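Local coordinates for similar to hydroxylamine oxidoreductase (Kuenenia stuttgartiensis, PDB 6H5L), which is a multi-haem c-type cytochrome resembling hydroxylamine oxidoreductase, probably working as a reductase within a large haem-rich complex of an anammox bacterium, at residues 163-168 with 296-301; 286-291 with 343-348. All blocks are in the same frame, centred on the assembly; numbering follows the deposited sequence.

Contact 1: residues 163-168 with 296-301; sequences EREVGR and PVMKGI. With HEC (heme c), chain H.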
ATOM      1  N   GLU A 163      23.788 -39.708 -18.225  1.00 27.21           N
ATOM      2  CA  GLU A 163      22.843 -40.260 -19.189  1.00 29.05           C
ATOM      3  C   GLU A 163      23.440 -41.443 -19.939  1.00 27.59           C
ATOM      4  O   GLU A 163      22.700 -42.303 -20.431  1.00 26.76           O
ATOM      5  CB  GLU A 163      22.401 -39.186 -20.183  1.00 28.55           C
ATOM      6  CG  GLU A 163      21.542 -38.087 -19.585  1.00 31.71           C
ATOM      7  CD  GLU A 163      20.956 -37.171 -20.640  1.00 28.13           C
ATOM      8  OE1 GLU A 163      20.079 -36.349 -20.296  1.00 27.72           O
ATOM      9  OE2 GLU A 163      21.370 -37.275 -21.813  1.00 31.97           O
ATOM     10  N   ARG A 164      24.771 -41.496 -20.043  1.00 24.74           N
ATOM     11  CA  ARG A 164      25.446 -42.607 -20.704  1.00 27.32           C
ATOM     12  C   ARG A 164      25.114 -43.952 -20.066  1.00 27.80           C
ATOM     13  O   ARG A 164      25.221 -44.987 -20.734  1.00 39.29           O
ATOM     14  CB  ARG A 164      26.963 -42.356 -20.686  1.00 35.05           C
ATOM     15  CG  ARG A 164      27.810 -43.480 -21.265  1.00 37.00           C
ATOM     16  CD  ARG A 164      29.255 -43.057 -21.514  1.00 48.52           C
ATOM     17  NE  ARG A 164      29.384 -42.223 -22.706  1.00 65.49           N
ATOM     18  CZ  ARG A 164      29.887 -40.993 -22.716  1.00 67.63           C
ATOM     19  NH1 ARG A 164      30.330 -40.443 -21.593  1.00 57.64           N
ATOM     20  NH2 ARG A 164      29.958 -40.313 -23.853  1.00 49.10           N
ATOM     21  N   GLU A 165      24.680 -43.957 -18.803  1.00 32.76           N
ATOM     22  CA  GLU A 165      24.462 -45.211 -18.088  1.00 29.39           C
ATOM     23  C   GLU A 165      23.266 -45.989 -18.624  1.00 26.81           C
ATOM     24  O   GLU A 165      23.220 -47.216 -18.481  1.00 33.21           O
ATOM     25  CB  GLU A 165      24.281 -44.933 -16.597  1.00 19.87           C
ATOM     26  CG  GLU A 165      25.550 -44.462 -15.911  1.00 29.02           C
ATOM     27  CD  GLU A 165      25.317 -44.013 -14.484  1.00 34.52           C
ATOM     28  OE1 GLU A 165      26.191 -43.307 -13.937  1.00 32.32           O
ATOM     29  OE2 GLU A 165      24.264 -44.363 -13.911  1.00 34.73           O
ATOM     30  N   VAL A 166      22.292 -45.309 -19.235  1.00 24.38           N
ATOM     31  CA  VAL A 166      21.115 -45.985 -19.776  1.00 27.19           C
ATOM     32  C   VAL A 166      21.158 -46.132 -21.293  1.00 31.18           C
ATOM     33  O   VAL A 166      20.343 -46.884 -21.852  1.00 30.54           O
ATOM     34  CB  VAL A 166      19.809 -45.267 -19.366  1.00 24.09           C
ATOM     35  CG1 VAL A 166      19.671 -45.224 -17.849  1.00 20.56           C
ATOM     36  CG2 VAL A 166      19.755 -43.867 -19.960  1.00 24.57           C
ATOM     37  N   GLY A 167      22.075 -45.448 -21.974  1.00 33.47           N
ATOM     38  CA  GLY A 167      22.208 -45.580 -23.410  1.00 19.68           C
ATOM     39  C   GLY A 167      21.231 -44.711 -24.178  1.00 25.56           C
ATOM     40  O   GLY A 167      20.432 -43.958 -23.618  1.00 29.27           O
ATOM     41  N   ARG A 168      21.308 -44.825 -25.502  1.00 24.58           N
ATOM     42  CA  ARG A 168      20.404 -44.082 -26.366  1.00 19.56           C
ATOM     43  C   ARG A 168      18.970 -44.585 -26.196  1.00 20.75           C
ATOM     44  O   ARG A 168      18.745 -45.772 -25.937  1.00 21.19           O
ATOM     45  CB  ARG A 168      20.833 -44.209 -27.827  1.00 23.72           C
ATOM     46  CG  ARG A 168      22.073 -43.403 -28.192  1.00 27.51           C
ATOM     47  CD  ARG A 168      22.184 -43.213 -29.699  1.00 31.17           C
ATOM     48  NE  ARG A 168      22.929 -44.279 -30.362  1.00 44.64           N
ATOM     49  CZ  ARG A 168      22.785 -44.603 -31.643  1.00 38.54           C
ATOM     50  NH1 ARG A 168      21.906 -43.956 -32.398  1.00 37.97           N
ATOM     51  NH2 ARG A 168      23.510 -45.581 -32.168  1.00 45.14           N
ATOM     52  N   PRO A 296      16.840 -36.183 -17.493  1.00 22.12           N
ATOM     53  CA  PRO A 296      15.476 -36.739 -17.442  1.00 24.08           C
ATOM     54  C   PRO A 296      15.318 -38.190 -17.893  1.00 20.68           C
ATOM     55  O   PRO A 296      14.173 -38.633 -18.021  1.00 25.39           O
ATOM     56  CB  PRO A 296      14.732 -35.812 -18.407  1.00 20.66           C
ATOM     57  CG  PRO A 296      15.756 -35.514 -19.462  1.00 21.16           C
ATOM     58  CD  PRO A 296      17.104 -35.499 -18.772  1.00 15.44           C
ATOM     59  N   VAL A 297      16.397 -38.933 -18.133  1.00 18.68           N
ATOM     60  CA  VAL A 297      16.314 -40.195 -18.866  1.00 19.91           C
ATOM     61  C   VAL A 297      16.571 -41.417 -17.997  1.00 20.63           C
ATOM     62  O   VAL A 297      16.545 -42.542 -18.519  1.00 22.07           O
ATOM     63  CB  VAL A 297      17.274 -40.194 -20.072  1.00 19.09           C
ATOM     64  CG1 VAL A 297      17.128 -38.907 -20.866  1.00 15.58           C
ATOM     65  CG2 VAL A 297      18.711 -40.376 -19.603  1.00 13.75           C
ATOM     66  N   MET A 298      16.802 -41.247 -16.693  1.00 20.05           N
ATOM     67  CA  MET A 298      17.307 -42.362 -15.892  1.00 22.26           C
ATOM     68  C   MET A 298      16.267 -43.459 -15.678  1.00 21.17           C
ATOM     69  O   MET A 298      16.638 -44.624 -15.485  1.00 26.71           O
ATOM     70  CB  MET A 298      17.813 -41.857 -14.541  1.00 19.58           C
ATOM     71  CG  MET A 298      18.966 -40.871 -14.633  1.00 20.22           C
ATOM     72  SD  MET A 298      20.336 -41.466 -15.644  1.00 21.59           S
ATOM     73  CE  MET A 298      20.859 -42.901 -14.711  1.00 22.70           C
ATOM     74  N   LYS A 299      14.978 -43.126 -15.709  1.00 18.67           N
ATOM     75  CA  LYS A 299      13.931 -44.080 -15.368  1.00 21.73           C
ATOM     76  C   LYS A 299      13.192 -44.644 -16.584  1.00 21.95           C
ATOM     77  O   LYS A 299      12.140 -45.267 -16.408  1.00 21.39           O
ATOM     78  CB  LYS A 299      12.920 -43.435 -14.423  1.00 20.91           C
ATOM     79  CG  LYS A 299      13.541 -42.819 -13.187  1.00 22.91           C
ATOM     80  CD  LYS A 299      12.489 -42.518 -12.136  1.00 19.72           C
ATOM     81  CE  LYS A 299      11.352 -41.682 -12.705  1.00 20.50           C
ATOM     82  NZ  LYS A 299      11.809 -40.371 -13.247  1.00 17.05           N
ATOM     83  N   GLY A 300      13.710 -44.452 -17.797  1.00 19.73           N
ATOM     84  CA  GLY A 300      13.027 -44.955 -18.981  1.00 19.07           C
ATOM     85  C   GLY A 300      12.974 -46.471 -19.025  1.00 28.26           C
ATOM     86  O   GLY A 300      13.937 -47.162 -18.686  1.00 22.70           O
ATOM     87  N   ILE A 301      11.818 -46.990 -19.451  1.00 25.13           N
ATOM     88  CA  ILE A 301      11.576 -48.429 -19.557  1.00 17.64           C
ATOM     89  C   ILE A 301      11.204 -48.835 -20.973  1.00 18.53           C
ATOM     90  O   ILE A 301      11.823 -49.738 -21.553  1.00 28.27           O
ATOM     91  CB  ILE A 301      10.487 -48.907 -18.557  1.00 20.37           C
ATOM     92  CG1 ILE A 301      10.923 -48.598 -17.102  1.00 23.72           C
ATOM     93  CG2 ILE A 301      10.188 -50.380 -18.738  1.00 17.36           C
ATOM     94  CD1 ILE A 301       9.846 -48.901 -16.070  1.00 24.42           C
TER
HETATM   95 FE   HEC H 606      14.857 -34.481 -24.651  1.00 21.14          FE
HETATM   96  CHA HEC H 606      15.825 -37.659 -25.480  1.00 20.35           C
HETATM   97  CHB HEC H 606      13.233 -35.706 -21.864  1.00 20.90           C
HETATM   98  CHC HEC H 606      14.044 -31.272 -23.673  1.00 25.98           C
HETATM   99  CHD HEC H 606      15.993 -33.262 -27.638  1.00 22.43           C
HETATM  100  NA  HEC H 606      14.572 -36.334 -23.832  1.00 19.15           N
HETATM  101  C1A HEC H 606      15.079 -37.519 -24.331  1.00 24.43           C
HETATM  102  C2A HEC H 606      14.685 -38.582 -23.428  1.00 23.65           C
HETATM  103  C3A HEC H 606      13.972 -38.046 -22.436  1.00 21.95           C
HETATM  104  C4A HEC H 606      13.884 -36.618 -22.666  1.00 20.57           C
HETATM  105  CMA HEC H 606      13.350 -38.811 -21.247  1.00 17.15           C
HETATM  106  CAA HEC H 606      15.028 -40.078 -23.577  1.00 17.89           C
HETATM  107  CBA HEC H 606      13.885 -40.788 -24.289  1.00 25.21           C
HETATM  108  CGA HEC H 606      14.080 -42.273 -24.164  1.00 28.99           C
HETATM  109  O1A HEC H 606      13.584 -43.005 -25.052  1.00 26.93           O
HETATM  110  O2A HEC H 606      14.735 -42.723 -23.188  1.00 29.94           O
HETATM  111  NB  HEC H 606      13.789 -33.647 -23.082  1.00 23.96           N
HETATM  112  C1B HEC H 606      13.291 -34.335 -21.991  1.00 24.10           C
HETATM  113  C2B HEC H 606      12.849 -33.362 -21.010  1.00 21.12           C
HETATM  114  C3B HEC H 606      13.068 -32.140 -21.512  1.00 23.02           C
HETATM  115  C4B HEC H 606      13.668 -32.294 -22.825  1.00 20.50           C
HETATM  116  CMB HEC H 606      12.209 -33.703 -19.644  1.00 23.39           C
HETATM  117  CAB HEC H 606      12.755 -30.783 -20.840  1.00 19.97           C
HETATM  118  CBB HEC H 606      13.587 -30.550 -19.558  1.00 17.07           C
HETATM  119  NC  HEC H 606      14.957 -32.624 -25.501  1.00 19.98           N
HETATM  120  C1C HEC H 606      14.635 -31.417 -24.912  1.00 22.66           C
HETATM  121  C2C HEC H 606      15.225 -30.355 -25.708  1.00 22.44           C
HETATM  122  C3C HEC H 606      15.541 -30.908 -26.890  1.00 30.86           C
HETATM  123  C4C HEC H 606      15.526 -32.345 -26.724  1.00 19.41           C
HETATM  124  CMC HEC H 606      14.820 -28.875 -25.523  1.00 23.11           C
HETATM  125  CAC HEC H 606      16.110 -30.207 -28.146  1.00 23.65           C
HETATM  126  CBC HEC H 606      17.628 -30.005 -27.981  1.00 21.60           C
HETATM  127  ND  HEC H 606      15.790 -35.326 -26.296  1.00 16.64           N
HETATM  128  C1D HEC H 606      16.123 -34.620 -27.447  1.00 20.86           C
HETATM  129  C2D HEC H 606      16.636 -35.544 -28.429  1.00 19.56           C
HETATM  130  C3D HEC H 606      16.582 -36.923 -27.757  1.00 22.60           C
HETATM  131  C4D HEC H 606      16.045 -36.688 -26.435  1.00 20.14           C
HETATM  132  CMD HEC H 606      17.124 -35.193 -29.849  1.00 20.51           C
HETATM  133  CAD HEC H 606      17.007 -38.285 -28.342  1.00 18.07           C
HETATM  134  CBD HEC H 606      18.459 -38.248 -28.798  1.00 27.16           C
HETATM  135  CGD HEC H 606      18.836 -39.611 -29.307  1.00 30.96           C
HETATM  136  O1D HEC H 606      19.779 -40.223 -28.743  1.00 28.39           O
HETATM  137  O2D HEC H 606      18.179 -40.085 -30.269  1.00 33.88           O
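Val166 and Val297 meet through one methyl each, CG2 of Val166 lying 3.7 Å from CG2 of Val297, and their branched, compact side chains suit two loops that close on each other without a single hydrogen bond between them. Glu163 lends its aliphatic part to the same patch: its CG packs 3.6 Å from Val297 CG2, the two side chains crossing at about a right angle. At the outer side Met298 folds back, bent at chi2 (-52°) and chi3 (-63°), which carries CE to within 4.1 Å of Val166 CG1. The setting is a multi-haem cytochrome, in which loops between short helices wall in closely spaced haems; here Pro296 and Val297 border a heme c, and Val297 CG1 rests 3.6 Å from its pyrrole carbon C2A while CG2 serves the protein side. Among polar groups, the carboxylate of Glu163 reaches past Val297, OE1 coming 3.4 Å from Pro296 CD, and OE2 accepts a hydrogen bond from the backbone N of Leu172. With an alanine here, the Leu172 amide would probably lose its acceptor and Val297 CG2 part of its packing. Glu165, whose carboxylate pairs with Arg162, brings OE2 3.8 Å from Met298 CE.

Contact 2: residues 286-291 with 343-348; sequences YEKHGR and RSYWLE. With HEC (heme c), chain I.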
ATOM      1  N   TYR A 286      13.190 -36.845 -11.561  1.00 20.05           N
ATOM      2  CA  TYR A 286      13.241 -37.693 -10.379  1.00 17.64           C
ATOM      3  C   TYR A 286      14.050 -38.949 -10.676  1.00 15.77           C
ATOM      4  O   TYR A 286      13.792 -39.648 -11.665  1.00 18.90           O
ATOM      5  CB  TYR A 286      11.819 -38.054  -9.942  1.00 22.29           C
ATOM      6  CG  TYR A 286      11.731 -38.920  -8.704  1.00 23.06           C
ATOM      7  CD1 TYR A 286      11.628 -38.353  -7.441  1.00 14.99           C
ATOM      8  CD2 TYR A 286      11.720 -40.306  -8.801  1.00 23.15           C
ATOM      9  CE1 TYR A 286      11.530 -39.139  -6.310  1.00 20.31           C
ATOM     10  CE2 TYR A 286      11.620 -41.100  -7.675  1.00 21.95           C
ATOM     11  CZ  TYR A 286      11.527 -40.510  -6.432  1.00 22.53           C
ATOM     12  OH  TYR A 286      11.431 -41.287  -5.300  1.00 22.60           O
ATOM     13  N   GLU A 287      15.036 -39.231  -9.819  1.00 21.43           N
ATOM     14  CA  GLU A 287      15.882 -40.409  -9.975  1.00 22.04           C
ATOM     15  C   GLU A 287      15.345 -41.610  -9.205  1.00 22.99           C
ATOM     16  O   GLU A 287      14.909 -42.585  -9.826  1.00 26.07           O
ATOM     17  CB  GLU A 287      17.312 -40.091  -9.529  1.00 20.47           C
ATOM     18  CG  GLU A 287      18.265 -41.266  -9.660  1.00 27.85           C
ATOM     19  CD  GLU A 287      19.700 -40.881  -9.400  1.00 28.86           C
ATOM     20  OE1 GLU A 287      20.589 -41.723  -9.639  1.00 34.14           O
ATOM     21  OE2 GLU A 287      19.939 -39.737  -8.964  1.00 25.15           O
ATOM     22  N   LYS A 288      15.330 -41.541  -7.866  1.00 22.76           N
ATOM     23  CA  LYS A 288      14.763 -42.593  -7.022  1.00 19.20           C
ATOM     24  C   LYS A 288      14.736 -42.191  -5.551  1.00 24.14           C
ATOM     25  O   LYS A 288      15.626 -41.470  -5.088  1.00 23.68           O
ATOM     26  CB  LYS A 288      15.545 -43.903  -7.173  1.00 20.69           C
ATOM     27  CG  LYS A 288      17.034 -43.787  -6.883  1.00 19.42           C
ATOM     28  CD  LYS A 288      17.727 -45.132  -7.000  1.00 23.33           C
ATOM     29  CE  LYS A 288      19.234 -44.989  -6.883  1.00 24.51           C
ATOM     30  NZ  LYS A 288      19.901 -46.311  -7.026  1.00 49.37           N
ATOM     31  N   HIS A 289      13.735 -42.665  -4.807  1.00 21.23           N
ATOM     32  CA  HIS A 289      13.728 -42.572  -3.342  1.00 25.60           C
ATOM     33  C   HIS A 289      13.905 -41.129  -2.859  1.00 24.91           C
ATOM     34  O   HIS A 289      14.673 -40.848  -1.939  1.00 30.36           O
ATOM     35  CB  HIS A 289      14.800 -43.487  -2.744  1.00 22.16           C
ATOM     36  CG  HIS A 289      14.706 -44.905  -3.213  1.00 27.86           C
ATOM     37  ND1 HIS A 289      13.499 -45.551  -3.377  1.00 24.97           N
ATOM     38  CD2 HIS A 289      15.660 -45.799  -3.563  1.00 29.55           C
ATOM     39  CE1 HIS A 289      13.714 -46.782  -3.803  1.00 20.12           C
ATOM     40  NE2 HIS A 289      15.017 -46.958  -3.925  1.00 23.02           N
ATOM     41  N   GLY A 290      13.187 -40.208  -3.499  1.00 20.36           N
ATOM     42  CA  GLY A 290      13.232 -38.806  -3.123  1.00 21.74           C
ATOM     43  C   GLY A 290      14.445 -38.042  -3.610  1.00 22.17           C
ATOM     44  O   GLY A 290      14.645 -36.894  -3.193  1.00 32.93           O
ATOM     45  N   ARG A 291      15.256 -38.643  -4.476  1.00 24.90           N
ATOM     46  CA  ARG A 291      16.477 -38.041  -4.995  1.00 20.36           C
ATOM     47  C   ARG A 291      16.243 -37.609  -6.434  1.00 24.03           C
ATOM     48  O   ARG A 291      15.736 -38.390  -7.245  1.00 27.97           O
ATOM     49  CB  ARG A 291      17.629 -39.044  -4.923  1.00 28.07           C
ATOM     50  CG  ARG A 291      19.025 -38.467  -4.734  1.00 30.35           C
ATOM     51  CD  ARG A 291      20.031 -39.613  -4.792  1.00 42.91           C
ATOM     52  NE  ARG A 291      21.237 -39.398  -3.995  1.00 63.97           N
ATOM     53  CZ  ARG A 291      21.286 -39.494  -2.670  1.00 53.99           C
ATOM     54  NH1 ARG A 291      20.190 -39.772  -1.983  1.00 52.44           N
ATOM     55  NH2 ARG A 291      22.429 -39.301  -2.031  1.00 52.39           N
ATOM     56  N   ARG A 343      10.077 -49.066 -12.399  1.00 19.40           N
ATOM     57  CA  ARG A 343       8.643 -48.842 -12.255  1.00 21.39           C
ATOM     58  C   ARG A 343       8.295 -48.403 -10.837  1.00 21.38           C
ATOM     59  O   ARG A 343       7.415 -47.558 -10.640  1.00 15.03           O
ATOM     60  CB  ARG A 343       7.881 -50.112 -12.640  1.00 19.53           C
ATOM     61  CG  ARG A 343       6.385 -50.087 -12.351  1.00 17.13           C
ATOM     62  CD  ARG A 343       5.692 -48.929 -13.049  1.00 20.37           C
ATOM     63  NE  ARG A 343       6.003 -48.875 -14.474  1.00 19.82           N
ATOM     64  CZ  ARG A 343       5.401 -49.615 -15.400  1.00 19.97           C
ATOM     65  NH1 ARG A 343       4.452 -50.474 -15.053  1.00 15.65           N
ATOM     66  NH2 ARG A 343       5.749 -49.499 -16.673  1.00 22.67           N
ATOM     67  N   SER A 344       8.989 -48.956  -9.836  1.00 25.88           N
ATOM     68  CA  SER A 344       8.750 -48.542  -8.458  1.00 22.52           C
ATOM     69  C   SER A 344       9.166 -47.096  -8.228  1.00 20.41           C
ATOM     70  O   SER A 344       8.519 -46.384  -7.451  1.00 21.23           O
ATOM     71  CB  SER A 344       9.491 -49.464  -7.489  1.00 22.32           C
ATOM     72  OG  SER A 344      10.891 -49.260  -7.560  1.00 34.41           O
ATOM     73  N   TYR A 345      10.234 -46.645  -8.893  1.00 20.20           N
ATOM     74  CA  TYR A 345      10.622 -45.242  -8.792  1.00 21.22           C
ATOM     75  C   TYR A 345       9.551 -44.338  -9.386  1.00 17.91           C
ATOM     76  O   TYR A 345       9.265 -43.265  -8.843  1.00 22.06           O
ATOM     77  CB  TYR A 345      11.964 -45.007  -9.489  1.00 18.81           C
ATOM     78  CG  TYR A 345      13.091 -45.908  -9.026  1.00 18.86           C
ATOM     79  CD1 TYR A 345      13.092 -46.465  -7.753  1.00 17.91           C
ATOM     80  CD2 TYR A 345      14.157 -46.197  -9.869  1.00 17.70           C
ATOM     81  CE1 TYR A 345      14.122 -47.288  -7.337  1.00 20.64           C
ATOM     82  CE2 TYR A 345      15.189 -47.017  -9.460  1.00 20.48           C
ATOM     83  CZ  TYR A 345      15.168 -47.560  -8.193  1.00 25.32           C
ATOM     84  OH  TYR A 345      16.196 -48.377  -7.783  1.00 26.61           O
ATOM     85  N   TRP A 346       8.950 -44.753 -10.505  1.00 18.72           N
ATOM     86  CA  TRP A 346       7.819 -44.016 -11.059  1.00 21.02           C
ATOM     87  C   TRP A 346       6.671 -43.952 -10.063  1.00 16.76           C
ATOM     88  O   TRP A 346       6.046 -42.899  -9.888  1.00 22.95           O
ATOM     89  CB  TRP A 346       7.346 -44.665 -12.361  1.00 22.09           C
ATOM     90  CG  TRP A 346       8.227 -44.408 -13.544  1.00 22.63           C
ATOM     91  CD1 TRP A 346       9.059 -45.300 -14.157  1.00 24.39           C
ATOM     92  CD2 TRP A 346       8.355 -43.179 -14.269  1.00 22.50           C
ATOM     93  NE1 TRP A 346       9.698 -44.703 -15.215  1.00 27.63           N
ATOM     94  CE2 TRP A 346       9.284 -43.400 -15.305  1.00 18.54           C
ATOM     95  CE3 TRP A 346       7.778 -41.912 -14.141  1.00 18.90           C
ATOM     96  CZ2 TRP A 346       9.648 -42.403 -16.206  1.00 18.69           C
ATOM     97  CZ3 TRP A 346       8.139 -40.924 -15.037  1.00 16.10           C
ATOM     98  CH2 TRP A 346       9.067 -41.176 -16.056  1.00 22.28           C
ATOM     99  N   LEU A 347       6.380 -45.073  -9.400  1.00 18.79           N
ATOM    100  CA  LEU A 347       5.271 -45.114  -8.455  1.00 23.21           C
ATOM    101  C   LEU A 347       5.517 -44.202  -7.260  1.00 19.91           C
ATOM    102  O   LEU A 347       4.560 -43.708  -6.652  1.00 18.20           O
ATOM    103  CB  LEU A 347       5.026 -46.552  -7.997  1.00 14.78           C
ATOM    104  CG  LEU A 347       4.478 -47.483  -9.082  1.00 17.63           C
ATOM    105  CD1 LEU A 347       4.326 -48.906  -8.564  1.00 22.23           C
ATOM    106  CD2 LEU A 347       3.151 -46.957  -9.609  1.00 15.82           C
ATOM    107  N   GLU A 348       6.783 -43.960  -6.911  1.00 21.43           N
ATOM    108  CA  GLU A 348       7.081 -43.000  -5.854  1.00 23.02           C
ATOM    109  C   GLU A 348       6.675 -41.590  -6.263  1.00 22.48           C
ATOM    110  O   GLU A 348       6.230 -40.798  -5.424  1.00 23.87           O
ATOM    111  CB  GLU A 348       8.567 -43.049  -5.497  1.00 17.53           C
ATOM    112  CG  GLU A 348       9.046 -44.405  -5.010  1.00 19.79           C
ATOM    113  CD  GLU A 348      10.465 -44.363  -4.480  1.00 21.25           C
ATOM    114  OE1 GLU A 348      10.681 -44.771  -3.320  1.00 23.92           O
ATOM    115  OE2 GLU A 348      11.362 -43.910  -5.221  1.00 22.42           O
TER
HETATM  116 FE   HEC I 607       7.012 -38.297 -19.923  1.00 20.92          FE
HETATM  117  CHA HEC I 607       7.629 -41.401 -21.094  1.00 17.31           C
HETATM  118  CHB HEC I 607       8.870 -36.920 -22.487  1.00 21.03           C
HETATM  119  CHC HEC I 607       6.129 -35.132 -18.919  1.00 19.97           C
HETATM  120  CHD HEC I 607       5.704 -39.555 -16.981  1.00 17.96           C
HETATM  121  NA  HEC I 607       7.979 -39.013 -21.558  1.00 19.95           N
HETATM  122  C1A HEC I 607       8.261 -40.354 -21.728  1.00 21.40           C
HETATM  123  C2A HEC I 607       9.337 -40.452 -22.691  1.00 21.40           C
HETATM  124  C3A HEC I 607       9.681 -39.222 -23.075  1.00 18.89           C
HETATM  125  C4A HEC I 607       8.833 -38.289 -22.369  1.00 20.53           C
HETATM  126  CMA HEC I 607      10.782 -38.850 -24.090  1.00 21.85           C
HETATM  127  CAA HEC I 607       9.977 -41.758 -23.183  1.00 17.61           C
HETATM  128  CBA HEC I 607      11.107 -42.137 -22.237  1.00 16.48           C
HETATM  129  CGA HEC I 607      10.585 -43.118 -21.222  1.00 17.77           C
HETATM  130  O1A HEC I 607      10.554 -42.767 -20.015  1.00 19.89           O
HETATM  131  O2A HEC I 607      10.191 -44.243 -21.620  1.00 27.65           O
HETATM  132  NB  HEC I 607       7.468 -36.376 -20.553  1.00 17.12           N
HETATM  133  C1B HEC I 607       8.162 -36.045 -21.699  1.00 16.39           C
HETATM  134  C2B HEC I 607       8.001 -34.627 -21.934  1.00 11.74           C
HETATM  135  C3B HEC I 607       7.253 -34.128 -20.948  1.00 13.11           C
HETATM  136  C4B HEC I 607       6.896 -35.220 -20.060  1.00 15.28           C
HETATM  137  CMB HEC I 607       8.639 -33.839 -23.096  1.00 10.75           C
HETATM  138  CAB HEC I 607       6.831 -32.653 -20.780  1.00 11.92           C
HETATM  139  CBB HEC I 607       5.899 -32.189 -21.923  1.00 11.03           C
HETATM  140  NC  HEC I 607       6.138 -37.491 -18.236  1.00 19.34           N
HETATM  141  C1C HEC I 607       5.790 -36.164 -18.073  1.00 17.48           C
HETATM  142  C2C HEC I 607       4.861 -36.075 -16.961  1.00 14.98           C
HETATM  143  C3C HEC I 607       4.880 -37.257 -16.335  1.00 22.89           C
HETATM  144  C4C HEC I 607       5.591 -38.197 -17.182  1.00 18.70           C
HETATM  145  CMC HEC I 607       4.410 -34.746 -16.317  1.00 17.12           C
HETATM  146  CAC HEC I 607       4.125 -37.615 -15.033  1.00 18.69           C
HETATM  147  CBC HEC I 607       2.601 -37.621 -15.277  1.00 31.57           C
HETATM  148  ND  HEC I 607       6.724 -40.193 -19.139  1.00 20.51           N
HETATM  149  C1D HEC I 607       6.118 -40.479 -17.918  1.00 22.54           C
HETATM  150  C2D HEC I 607       5.996 -41.915 -17.791  1.00 18.66           C
HETATM  151  C3D HEC I 607       6.596 -42.492 -19.080  1.00 17.36           C
HETATM  152  C4D HEC I 607       7.026 -41.349 -19.854  1.00 20.17           C
HETATM  153  CMD HEC I 607       5.387 -42.705 -16.612  1.00 14.29           C
HETATM  154  CAD HEC I 607       6.729 -43.981 -19.458  1.00 22.69           C
HETATM  155  CBD HEC I 607       7.952 -44.535 -18.732  1.00 20.82           C
HETATM  156  CGD HEC I 607       8.177 -45.973 -19.110  1.00 19.22           C
HETATM  157  O1D HEC I 607       7.479 -46.858 -18.550  1.00 24.31           O
HETATM  158  O2D HEC I 607       9.060 -46.233 -19.966  1.00 19.80           O
HETATM  159  O   HOH W   1      18.513 -49.125  -5.637  1.00 35.96           O
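Tyr345 and Glu348, one turn apart on helix 337-350, grip the tip of a beta hairpin whose type I' turn runs from Lys288 to Arg291; a classic beta bulge, Glu287 and Lys288 both facing Arg291, adjoins and overlaps the turn. Tyr345 comes first along the helix. Its ring carries Lys288 CB over the centre of one face, 3.5 Å from the centroid, a CH-pi contact; with CG set between the backbone N and the carbonyl carbon (chi1 56°), the rest of the lysine runs alongside the ring towards the phenol oxygen. The edge of the same ring points at the face of His289 in a T-shaped pair with planes 84° apart. Trp346, the next residue, starts out away from the hairpin and lays its indole against a heme c, CZ3 standing 3.4 Å from the meso carbon CHD. Glu348 suits its place because its two oxygens can accept from three donors of the hairpin: OE2 takes both the backbone N of His289 (2.7 Å), on its syn side, and the hydroxyl of Tyr286, which arrives from well above the carboxylate plane. OE1 has a second partner in Lys40 of the neighbouring conserved hypothetical cytochrome chain, so this carboxylate also joins the subunit interface. On its syn side OE1 accepts from His289 ND1 at 2.9 Å, lying nearly in the imidazole plane.

From the N terminus, the chain passes helix 154-161 and residues 163-168, then runs on through the hairpin at 286-291 to 296-301, where contact 1 closes a loop of 127 intervening residues. Contact 2 closes a shorter one, of 51 residues, when helix 337-350 returns to the hairpin. The two loops cross, since 286-291 lies inside the first and 343-348 beyond it. Lys299 joins them directly: its NZ is probably hydrogen-bonded to Tyr286 O, and its own O to Trp346 NE1. Together the contacts tie the loop after helix 154-161, the hairpin and helix 337-350 around neighbouring haems; the centres of contacts 1 and 2 lie about 14 Å apart.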